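Local coordinates for exoenzyme S (Pseudomonas aeruginosa, PDB 6GN8), which probably acts as a secreted two-part virulence toxin, combining GTPase activation with ADP-ribosyl transfer, this chain being the ADP-ribosyltransferase part, at residues Gln104-Arg110 and Ile150-Arg156; Gly115-Asn119 and Arg195-Glu199; Gly155-Val161 and Ala172-Asn176. The protein carries 2 engineered substitutions. One frame throughout, in Å; residues are numbered along the deposited sequence.

Contact 1 (Gln104-Arg110 and Ile150-Arg156); sequences QVVKTFR and ISTVFGR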
loop_
_atom_site.group_PDB
_atom_site.type_symbol
_atom_site.label_atom_id
_atom_site.label_comp_id
_atom_site.label_asym_id
_atom_site.label_seq_id
_atom_site.Cartn_x
_atom_site.Cartn_y
_atom_site.Cartn_z
ATOM N N GLN C 104 -14.675 15.115 -16.335
ATOM C CA GLN C 104 -13.343 15.298 -15.749
ATOM C C GLN C 104 -13.425 16.133 -14.463
ATOM O O GLN C 104 -14.396 16.860 -14.243
ATOM C CB GLN C 104 -12.362 15.954 -16.750
ATOM C CG GLN C 104 -11.929 15.061 -17.915
ATOM C CD GLN C 104 -11.854 15.785 -19.252
ATOM O OE1 GLN C 104 -12.300 16.930 -19.414
ATOM N NE2 GLN C 104 -11.301 15.117 -20.257
ATOM N N VAL C 105 -12.403 15.982 -13.610
ATOM C CA VAL C 105 -12.221 16.692 -12.349
ATOM C C VAL C 105 -11.814 18.114 -12.719
ATOM O O VAL C 105 -11.011 18.313 -13.652
ATOM C CB VAL C 105 -11.174 15.962 -11.447
ATOM C CG1 VAL C 105 -10.786 16.781 -10.230
ATOM C CG2 VAL C 105 -11.698 14.608 -11.011
ATOM N N VAL C 106 -12.424 19.107 -12.048
ATOM C CA VAL C 106 -12.077 20.473 -12.344
ATOM C C VAL C 106 -11.444 21.120 -11.073
ATOM O O VAL C 106 -11.873 20.869 -9.943
ATOM C CB VAL C 106 -13.257 21.278 -12.981
ATOM C CG1 VAL C 106 -14.375 21.560 -11.997
ATOM C CG2 VAL C 106 -12.769 22.572 -13.626
ATOM N N LYS C 107 -10.367 21.907 -11.297
ATOM C CA LYS C 107 -9.669 22.646 -10.270
ATOM C C LYS C 107 -10.172 24.090 -10.268
ATOM O O LYS C 107 -10.060 24.795 -11.289
ATOM C CB LYS C 107 -8.160 22.579 -10.488
ATOM C CG LYS C 107 -7.325 23.435 -9.508
ATOM C CD LYS C 107 -5.806 23.293 -9.770
ATOM C CE LYS C 107 -5.406 23.760 -11.150
ATOM N NZ LYS C 107 -3.959 23.566 -11.419
ATOM N N THR C 108 -10.696 24.537 -9.109
ATOM C CA THR C 108 -11.202 25.913 -8.949
ATOM C C THR C 108 -10.658 26.512 -7.665
ATOM O O THR C 108 -10.102 25.801 -6.827
ATOM C CB THR C 108 -12.731 25.977 -9.010
ATOM O OG1 THR C 108 -13.286 25.193 -7.951
ATOM C CG2 THR C 108 -13.307 25.563 -10.376
ATOM N N PHE C 109 -10.787 27.825 -7.528
ATOM C CA PHE C 109 -10.188 28.573 -6.430
ATOM C C PHE C 109 -11.206 29.406 -5.726
ATOM O O PHE C 109 -12.233 29.783 -6.302
ATOM C CB PHE C 109 -9.035 29.445 -6.970
ATOM C CG PHE C 109 -8.191 28.697 -7.991
ATOM C CD1 PHE C 109 -7.272 27.733 -7.586
ATOM C CD2 PHE C 109 -8.419 28.857 -9.361
ATOM C CE1 PHE C 109 -6.563 26.991 -8.525
ATOM C CE2 PHE C 109 -7.702 28.112 -10.294
ATOM C CZ PHE C 109 -6.768 27.202 -9.870
ATOM N N ARG C 110 -10.935 29.679 -4.453
ATOM C CA ARG C 110 -11.866 30.446 -3.638
ATOM C C ARG C 110 -11.126 31.189 -2.518
ATOM O O ARG C 110 -10.345 30.596 -1.796
ATOM C CB ARG C 110 -12.920 29.485 -3.073
ATOM C CG ARG C 110 -13.894 30.099 -2.113
ATOM C CD ARG C 110 -14.751 29.025 -1.508
ATOM N NE ARG C 110 -15.419 29.550 -0.323
ATOM C CZ ARG C 110 -16.581 30.182 -0.336
ATOM N NH1 ARG C 110 -17.240 30.352 -1.475
ATOM N NH2 ARG C 110 -17.099 30.648 0.788
ATOM N N ILE C 150 -7.585 30.952 1.622
ATOM C CA ILE C 150 -7.439 30.652 0.183
ATOM C C ILE C 150 -7.573 29.124 -0.001
ATOM O O ILE C 150 -6.831 28.387 0.651
ATOM C CB ILE C 150 -6.099 31.182 -0.418
ATOM C CG1 ILE C 150 -5.876 32.691 -0.198
ATOM C CG2 ILE C 150 -5.979 30.836 -1.911
ATOM C CD1 ILE C 150 -6.957 33.580 -0.818
ATOM N N SER C 151 -8.526 28.660 -0.867
ATOM C CA SER C 151 -8.803 27.239 -1.122
ATOM C C SER C 151 -8.622 26.849 -2.581
ATOM O O SER C 151 -8.922 27.621 -3.484
ATOM C CB SER C 151 -10.227 26.879 -0.708
ATOM O OG SER C 151 -10.537 27.255 0.622
ATOM N N THR C 152 -8.157 25.622 -2.796
ATOM C CA THR C 152 -8.053 24.981 -4.099
ATOM C C THR C 152 -9.026 23.816 -3.980
ATOM O O THR C 152 -8.936 23.012 -3.041
ATOM C CB THR C 152 -6.600 24.627 -4.459
ATOM O OG1 THR C 152 -5.811 25.803 -4.374
ATOM C CG2 THR C 152 -6.463 24.031 -5.831
ATOM N N VAL C 153 -10.002 23.771 -4.898
ATOM C CA VAL C 153 -11.110 22.833 -4.872
ATOM C C VAL C 153 -11.027 21.910 -6.074
ATOM O O VAL C 153 -10.792 22.352 -7.206
ATOM C CB VAL C 153 -12.473 23.634 -4.835
ATOM C CG1 VAL C 153 -13.690 22.721 -4.677
ATOM C CG2 VAL C 153 -12.479 24.726 -3.758
ATOM N N PHE C 154 -11.281 20.622 -5.825
ATOM C CA PHE C 154 -11.358 19.578 -6.863
ATOM C C PHE C 154 -12.724 18.924 -6.791
ATOM O O PHE C 154 -13.117 18.442 -5.724
ATOM C CB PHE C 154 -10.231 18.530 -6.705
ATOM C CG PHE C 154 -8.875 19.108 -6.995
ATOM C CD1 PHE C 154 -8.389 19.163 -8.297
ATOM C CD2 PHE C 154 -8.109 19.669 -5.974
ATOM C CE1 PHE C 154 -7.127 19.707 -8.568
ATOM C CE2 PHE C 154 -6.864 20.234 -6.241
ATOM C CZ PHE C 154 -6.378 20.250 -7.538
ATOM N N GLY C 155 -13.451 18.947 -7.903
ATOM C CA GLY C 155 -14.780 18.349 -7.957
ATOM C C GLY C 155 -15.283 17.988 -9.340
ATOM O O GLY C 155 -14.614 18.243 -10.346
ATOM N N ARG C 156 -16.479 17.391 -9.393
ATOM C CA ARG C 156 -17.125 17.036 -10.651
ATOM C C ARG C 156 -18.570 17.580 -10.750
ATOM O O ARG C 156 -19.076 17.710 -11.867
ATOM C CB ARG C 156 -17.134 15.514 -10.826
ATOM C CG ARG C 156 -15.879 14.977 -11.484
ATOM C CD ARG C 156 -15.987 13.479 -11.716
ATOM N NE ARG C 156 -14.669 12.848 -11.784
ATOM C CZ ARG C 156 -14.191 12.210 -12.848
ATOM N NH1 ARG C 156 -12.975 11.681 -12.821
ATOM N NH2 ARG C 156 -14.928 12.093 -13.946
HETATM O O HOH W 1 -11.246 29.845 0.620
#
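Lys107 lays its aliphatic chain along the ring of Phe154, the two side chains pointing the same way, with Lys107 CB 3.6 Å from Phe154 CE1. Because CG stands anti to the backbone N (chi1 175°), it also passes Thr152, where Lys107 CG and Thr152 CG2 lie 3.8 Å apart. Val105 reaches the same ring at its edge, CG1 3.9 Å from Phe154 CD1. Packing is tight here, where Phe109, Thr152 and Phe154 are buried, and a chain of another protein packs over this face, stacking an aromatic ring on Phe154 and taking the Lys107 ammonium with its backbone. On the reverse face Thr108 meets Val153, OG1 3.6 Å from Val153 CB; that hydroxyl, tucked between backbone N and carbonyl carbon (chi1 61°), hydrogen-bonds Thr135 OG1. Between the faces six backbone bonds pair Val106 with Gly155, Thr108 with Val153 and Arg110 with Ser151, two bonds each. The central pair is short, Thr108 N to Val153 O 2.9 Å and Val153 N to Thr108 O 2.8 Å.

Looser packing is confined to one end, where Arg156 crosses Val105 at about a right angle, its NE 3.5 Å from Val105 CG2, with the guanidinium face turned to Val105 N, while exposed Gln104 is poorly ordered. At the other, Arg110 and Ser151 stay bonded both ways; a water at the margin donates to Arg110 O and accepts from Ser151 OG, and the Arg110 guanidinium bonds Ser134 O. With axes 154° apart, strands 106-110 and 150-155 form the antiparallel margin of the five-stranded mixed sheet of an ADP-ribosyltransferase fold.

Contact 2 (Gly115-Asn119 and Arg195-Glu199); sequences GDAFN and RRVLE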
loop_
_atom_site.group_PDB
_atom_site.type_symbol
_atom_site.label_atom_id
_atom_site.label_comp_id
_atom_site.label_asym_id
_atom_site.label_seq_id
_atom_site.Cartn_x
_atom_site.Cartn_y
_atom_site.Cartn_z
ATOM N N GLY C 115 -12.686 33.289 7.946
ATOM C CA GLY C 115 -12.905 31.851 7.945
ATOM C C GLY C 115 -14.176 31.443 7.217
ATOM O O GLY C 115 -15.037 32.280 6.898
ATOM N N ASP C 116 -14.283 30.143 6.925
ATOM C CA ASP C 116 -15.450 29.577 6.267
ATOM C C ASP C 116 -15.935 28.376 7.076
ATOM O O ASP C 116 -15.477 28.175 8.202
ATOM C CB ASP C 116 -15.161 29.223 4.787
ATOM C CG ASP C 116 -13.872 28.481 4.485
ATOM O OD1 ASP C 116 -13.411 27.702 5.352
ATOM O OD2 ASP C 116 -13.334 28.667 3.373
ATOM N N ALA C 117 -16.856 27.589 6.512
ATOM C CA ALA C 117 -17.426 26.412 7.151
ATOM C C ALA C 117 -16.406 25.271 7.344
ATOM O O ALA C 117 -16.672 24.358 8.121
ATOM C CB ALA C 117 -18.595 25.915 6.328
ATOM N N PHE C 118 -15.247 25.325 6.668
ATOM C CA PHE C 118 -14.255 24.254 6.742
ATOM C C PHE C 118 -13.207 24.505 7.807
ATOM O O PHE C 118 -12.365 23.643 8.031
ATOM C CB PHE C 118 -13.612 24.022 5.372
ATOM C CG PHE C 118 -14.670 23.687 4.353
ATOM C CD1 PHE C 118 -15.217 22.412 4.288
ATOM C CD2 PHE C 118 -15.175 24.666 3.506
ATOM C CE1 PHE C 118 -16.241 22.123 3.393
ATOM C CE2 PHE C 118 -16.209 24.373 2.618
ATOM C CZ PHE C 118 -16.725 23.102 2.563
ATOM N N ASN C 119 -13.309 25.640 8.515
ATOM C CA ASN C 119 -12.422 25.988 9.625
ATOM C C ASN C 119 -12.499 24.934 10.722
ATOM O O ASN C 119 -11.480 24.552 11.293
ATOM C CB ASN C 119 -12.802 27.354 10.193
ATOM C CG ASN C 119 -11.988 28.489 9.635
ATOM O OD1 ASN C 119 -11.831 28.653 8.421
ATOM N ND2 ASN C 119 -11.461 29.308 10.520
ATOM N N ARG C 195 -4.277 28.240 3.898
ATOM C CA ARG C 195 -4.146 27.680 2.561
ATOM C C ARG C 195 -4.654 26.265 2.617
ATOM O O ARG C 195 -4.074 25.424 3.315
ATOM C CB ARG C 195 -2.686 27.758 2.097
ATOM C CG ARG C 195 -2.100 29.164 2.232
ATOM C CD ARG C 195 -2.007 29.783 0.886
ATOM N NE ARG C 195 -1.621 31.184 0.914
ATOM C CZ ARG C 195 -1.659 31.950 -0.166
ATOM N NH1 ARG C 195 -1.313 33.226 -0.093
ATOM N NH2 ARG C 195 -2.052 31.450 -1.327
ATOM N N ARG C 196 -5.791 26.022 1.925
ATOM C CA ARG C 196 -6.522 24.768 1.993
ATOM C C ARG C 196 -6.707 24.098 0.656
ATOM O O ARG C 196 -6.779 24.750 -0.379
ATOM C CB ARG C 196 -7.930 25.005 2.623
ATOM C CG ARG C 196 -8.087 24.276 3.937
ATOM C CD ARG C 196 -9.498 24.175 4.467
ATOM N NE ARG C 196 -9.736 25.123 5.557
ATOM C CZ ARG C 196 -10.475 26.216 5.425
ATOM N NH1 ARG C 196 -11.050 26.506 4.257
ATOM N NH2 ARG C 196 -10.655 27.025 6.457
ATOM N N VAL C 197 -6.850 22.775 0.700
ATOM C CA VAL C 197 -7.150 21.966 -0.468
ATOM C C VAL C 197 -8.399 21.160 -0.120
ATOM O O VAL C 197 -8.411 20.438 0.882
ATOM C CB VAL C 197 -5.964 21.101 -0.972
ATOM C CG1 VAL C 197 -6.359 20.272 -2.193
ATOM C CG2 VAL C 197 -4.755 21.976 -1.285
ATOM N N LEU C 198 -9.482 21.372 -0.884
ATOM C CA LEU C 198 -10.740 20.663 -0.644
ATOM C C LEU C 198 -11.051 19.763 -1.796
ATOM O O LEU C 198 -10.771 20.090 -2.953
ATOM C CB LEU C 198 -11.928 21.623 -0.447
ATOM C CG LEU C 198 -11.887 22.653 0.664
ATOM C CD1 LEU C 198 -13.018 23.675 0.473
ATOM C CD2 LEU C 198 -12.051 21.995 2.022
ATOM N N GLU C 199 -11.702 18.660 -1.503
ATOM C CA GLU C 199 -12.113 17.754 -2.553
ATOM C C GLU C 199 -13.561 17.311 -2.301
ATOM O O GLU C 199 -13.927 17.066 -1.154
ATOM C CB GLU C 199 -11.143 16.565 -2.617
ATOM C CG GLU C 199 -11.615 15.404 -3.459
ATOM C CD GLU C 199 -10.855 14.121 -3.193
ATOM O OE1 GLU C 199 -10.832 13.657 -2.032
ATOM O OE2 GLU C 199 -10.282 13.576 -4.160
#
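A chi1 of 46° sets the Asp116 carboxylate between its own backbone N and carbonyl carbon, and a bend at chi3 (-103°) turns the Arg196 guanidinium to meet it, the two side chains approaching from opposite directions with their planes 44° apart. In the resulting salt bridge Arg196 NH1 lies 2.9 Å from Asp116 OD1 and 3.3 Å from Asp116 OD2. Both hydrogen bonds are weak: the one to OD1 is close but bent, the one to OD2 straighter but long. Asn119 OD1 comes to the edge of the guanidinium, 2.8 Å from Arg196 NH2, while Phe118 CB covers one face, 3.7 Å from Arg196 NH1.

The acceptors are positioned by a type I beta turn from Asp116 to Asn119, which includes an Asx turn: Phe118 N donates to Asp116 OD1 over 3.3 Å, from above the carboxylate plane. Asp116 N in turn donates to Asn119 OD1 at 3.2 Å, again from above the plane of the acceptor. The loop after strand 106-112 is thereby fastened to strand 194-200, the middle strand of the five-stranded sheet, on the face that carries Arg196 and Leu198. Asp116 OD2 has a further, weak bond to Thr149 OG1.

Beside the charged group the contact turns apolar. Leu198 sends CD1 over one face of the Phe118 ring, 4.0 Å from its centroid, in a CH-pi contact. Strand 180-188 closes in alongside, with Met181 against Phe118 and Val183 against Leu198.

Contact 3 (Gly155-Val161 and Ala172-Asn176); sequences GRSGIDV and AILYN. Engineered in segment 172-176: Ala172 (natural residue Glu).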
loop_
_atom_site.group_PDB
_atom_site.type_symbol
_atom_site.label_atom_id
_atom_site.label_comp_id
_atom_site.label_asym_id
_atom_site.label_seq_id
_atom_site.Cartn_x
_atom_site.Cartn_y
_atom_site.Cartn_z
ATOM N N GLY C 155 -13.451 18.947 -7.903
ATOM C CA GLY C 155 -14.780 18.349 -7.957
ATOM C C GLY C 155 -15.283 17.988 -9.340
ATOM O O GLY C 155 -14.614 18.243 -10.346
ATOM N N ARG C 156 -16.479 17.391 -9.393
ATOM C CA ARG C 156 -17.125 17.036 -10.651
ATOM C C ARG C 156 -18.570 17.580 -10.750
ATOM O O ARG C 156 -19.076 17.710 -11.867
ATOM C CB ARG C 156 -17.134 15.514 -10.826
ATOM C CG ARG C 156 -15.879 14.977 -11.484
ATOM C CD ARG C 156 -15.987 13.479 -11.716
ATOM N NE ARG C 156 -14.669 12.848 -11.784
ATOM C CZ ARG C 156 -14.191 12.210 -12.848
ATOM N NH1 ARG C 156 -12.975 11.681 -12.821
ATOM N NH2 ARG C 156 -14.928 12.093 -13.946
ATOM N N SER C 157 -19.226 17.902 -9.605
ATOM C CA SER C 157 -20.662 18.275 -9.565
ATOM C C SER C 157 -20.965 19.786 -9.639
ATOM O O SER C 157 -22.117 20.188 -9.430
ATOM C CB SER C 157 -21.318 17.698 -8.315
ATOM O OG SER C 157 -21.104 16.296 -8.324
ATOM N N GLY C 158 -19.956 20.583 -9.969
ATOM C CA GLY C 158 -20.093 22.026 -10.067
ATOM C C GLY C 158 -20.783 22.471 -11.339
ATOM O O GLY C 158 -20.654 21.808 -12.363
ATOM N N ILE C 159 -21.521 23.592 -11.284
ATOM C CA ILE C 159 -22.192 24.165 -12.454
ATOM C C ILE C 159 -21.402 25.399 -12.898
ATOM O O ILE C 159 -21.129 26.305 -12.101
ATOM C CB ILE C 159 -23.707 24.468 -12.206
ATOM C CG1 ILE C 159 -24.499 23.137 -12.001
ATOM C CG2 ILE C 159 -24.327 25.337 -13.354
ATOM C CD1 ILE C 159 -25.857 23.322 -11.527
ATOM N N ASP C 160 -20.992 25.395 -14.167
ATOM C CA ASP C 160 -20.282 26.509 -14.765
ATOM C C ASP C 160 -21.321 27.542 -15.162
ATOM O O ASP C 160 -22.227 27.246 -15.945
ATOM C CB ASP C 160 -19.431 26.034 -15.950
ATOM C CG ASP C 160 -18.861 27.151 -16.800
ATOM O OD1 ASP C 160 -18.281 28.098 -16.228
ATOM O OD2 ASP C 160 -18.990 27.076 -18.039
ATOM N N VAL C 161 -21.251 28.718 -14.545
ATOM C CA VAL C 161 -22.209 29.818 -14.756
ATOM C C VAL C 161 -21.578 30.996 -15.523
ATOM O O VAL C 161 -22.199 32.050 -15.634
ATOM C CB VAL C 161 -22.816 30.291 -13.400
ATOM C CG1 VAL C 161 -23.667 29.202 -12.764
ATOM C CG2 VAL C 161 -21.746 30.770 -12.430
ATOM N N ALA C 172 -17.052 31.478 -12.888
ATOM C CA ALA C 172 -17.459 30.780 -11.671
ATOM C C ALA C 172 -17.981 29.379 -11.902
ATOM O O ALA C 172 -18.708 29.091 -12.858
ATOM C CB ALA C 172 -18.506 31.593 -10.920
ATOM N N ILE C 173 -17.601 28.512 -10.992
ATOM C CA ILE C 173 -18.100 27.156 -10.919
ATOM C C ILE C 173 -18.726 27.044 -9.537
ATOM O O ILE C 173 -18.056 27.291 -8.534
ATOM C CB ILE C 173 -17.073 26.053 -11.263
ATOM C CG1 ILE C 173 -16.742 26.132 -12.779
ATOM C CG2 ILE C 173 -17.639 24.655 -10.890
ATOM C CD1 ILE C 173 -15.724 25.163 -13.328
ATOM N N LEU C 174 -20.052 26.830 -9.512
ATOM C CA LEU C 174 -20.814 26.727 -8.272
ATOM C C LEU C 174 -21.032 25.287 -7.835
ATOM O O LEU C 174 -21.436 24.445 -8.633
ATOM C CB LEU C 174 -22.181 27.424 -8.394
ATOM C CG LEU C 174 -22.225 28.800 -9.033
ATOM C CD1 LEU C 174 -23.649 29.303 -9.083
ATOM C CD2 LEU C 174 -21.294 29.810 -8.324
ATOM N N TYR C 175 -20.794 25.021 -6.551
ATOM C CA TYR C 175 -21.084 23.720 -5.921
ATOM C C TYR C 175 -22.355 23.910 -5.099
ATOM O O TYR C 175 -22.596 25.006 -4.574
ATOM C CB TYR C 175 -19.897 23.178 -5.084
ATOM C CG TYR C 175 -18.791 22.654 -5.978
ATOM C CD1 TYR C 175 -18.815 21.345 -6.453
ATOM C CD2 TYR C 175 -17.764 23.494 -6.417
ATOM C CE1 TYR C 175 -17.839 20.876 -7.335
ATOM C CE2 TYR C 175 -16.776 23.030 -7.285
ATOM C CZ TYR C 175 -16.822 21.721 -7.745
ATOM O OH TYR C 175 -15.910 21.265 -8.651
ATOM N N ASN C 176 -23.185 22.861 -5.054
ATOM C CA ASN C 176 -24.483 22.795 -4.389
ATOM C C ASN C 176 -24.393 23.127 -2.890
ATOM O O ASN C 176 -23.359 22.896 -2.266
ATOM C CB ASN C 176 -25.060 21.376 -4.579
ATOM C CG ASN C 176 -26.561 21.275 -4.661
ATOM O OD1 ASN C 176 -27.094 20.248 -5.047
ATOM N ND2 ASN C 176 -27.278 22.321 -4.336
HETATM O O HOH W 2 -22.360 20.633 -6.732
HETATM O O HOH W 3 -17.221 20.345 -10.839
#
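A beta hairpin joins these segments: the short strand 159-160 runs antiparallel to strand 172-175, with Ile159 and Leu174 as its hydrogen-bonded pair. Ile159 N reaches Leu174 O at 2.8 Å and Leu174 N returns to Ile159 O at 2.9 Å, while Val161 N extends the pairing to Ala172 O at 3.1 Å. Ala172 is engineered, the natural residue being glutamate; its CB rests 3.7 Å from Val161 CG2. The other methyl of Val161, CG1, meets Leu174 CD1 at 3.7 Å, these two side chains crossing at about a right angle.

Tyr175 packs against the loop that leads into strand 159-160. With CG anti to its carbonyl carbon (chi1 -74°), the ring lies against the 155-158 backbone, where two glycines let it come close: a side-chain carbon on Gly155 would collide with Tyr175 OH, and one on Gly158 would crowd the ring. Gly158 CA sits over one ring face, 3.9 Å from the centroid and 19° off the normal, a CH-pi contact offset toward the rim. Farther out, Tyr175 OH lies 3.2 Å from Gly155 CA. The same hydroxyl shares a water with Gly158 N, at 2.7 Å from OH to the water, and a second water links Ser157 O to Asn176 N, so the residues flanking the paired strands are bridged by water.

Outward, Ile159 packs on Ala95 and Phe96 of helix 83-99, and Val161 and Leu174 together face Thr64 of helix 54-77. On its other edge strand 172-175 pairs with strand 133-136, completing a three-stranded antiparallel sheet.

In the fold
Contacts 1 and 2 build on one mixed sheet, where strand 149-155 lies between strands 106-112 and 194-200 and bonds across to the latter through Ile150 O and Thr152 O. Contact 3 belongs to the second, three-stranded sheet, yet packs on contact 1 through Ile173 and Tyr175 against Val106, Thr108 and Val153, and shares Gly155 and Arg156 with it. Contact 2 is buried, apart from exposed Asn119, and joined by side chains alone, with charge beside a ring. Contacts 1 and 3, partly buried, rely on backbone pairing with water at their margins. A chain of another protein reaches contact 1 and the strand of contact 2, whereas no other chain touches contact 3, which lies against helices 54-77 and 83-99.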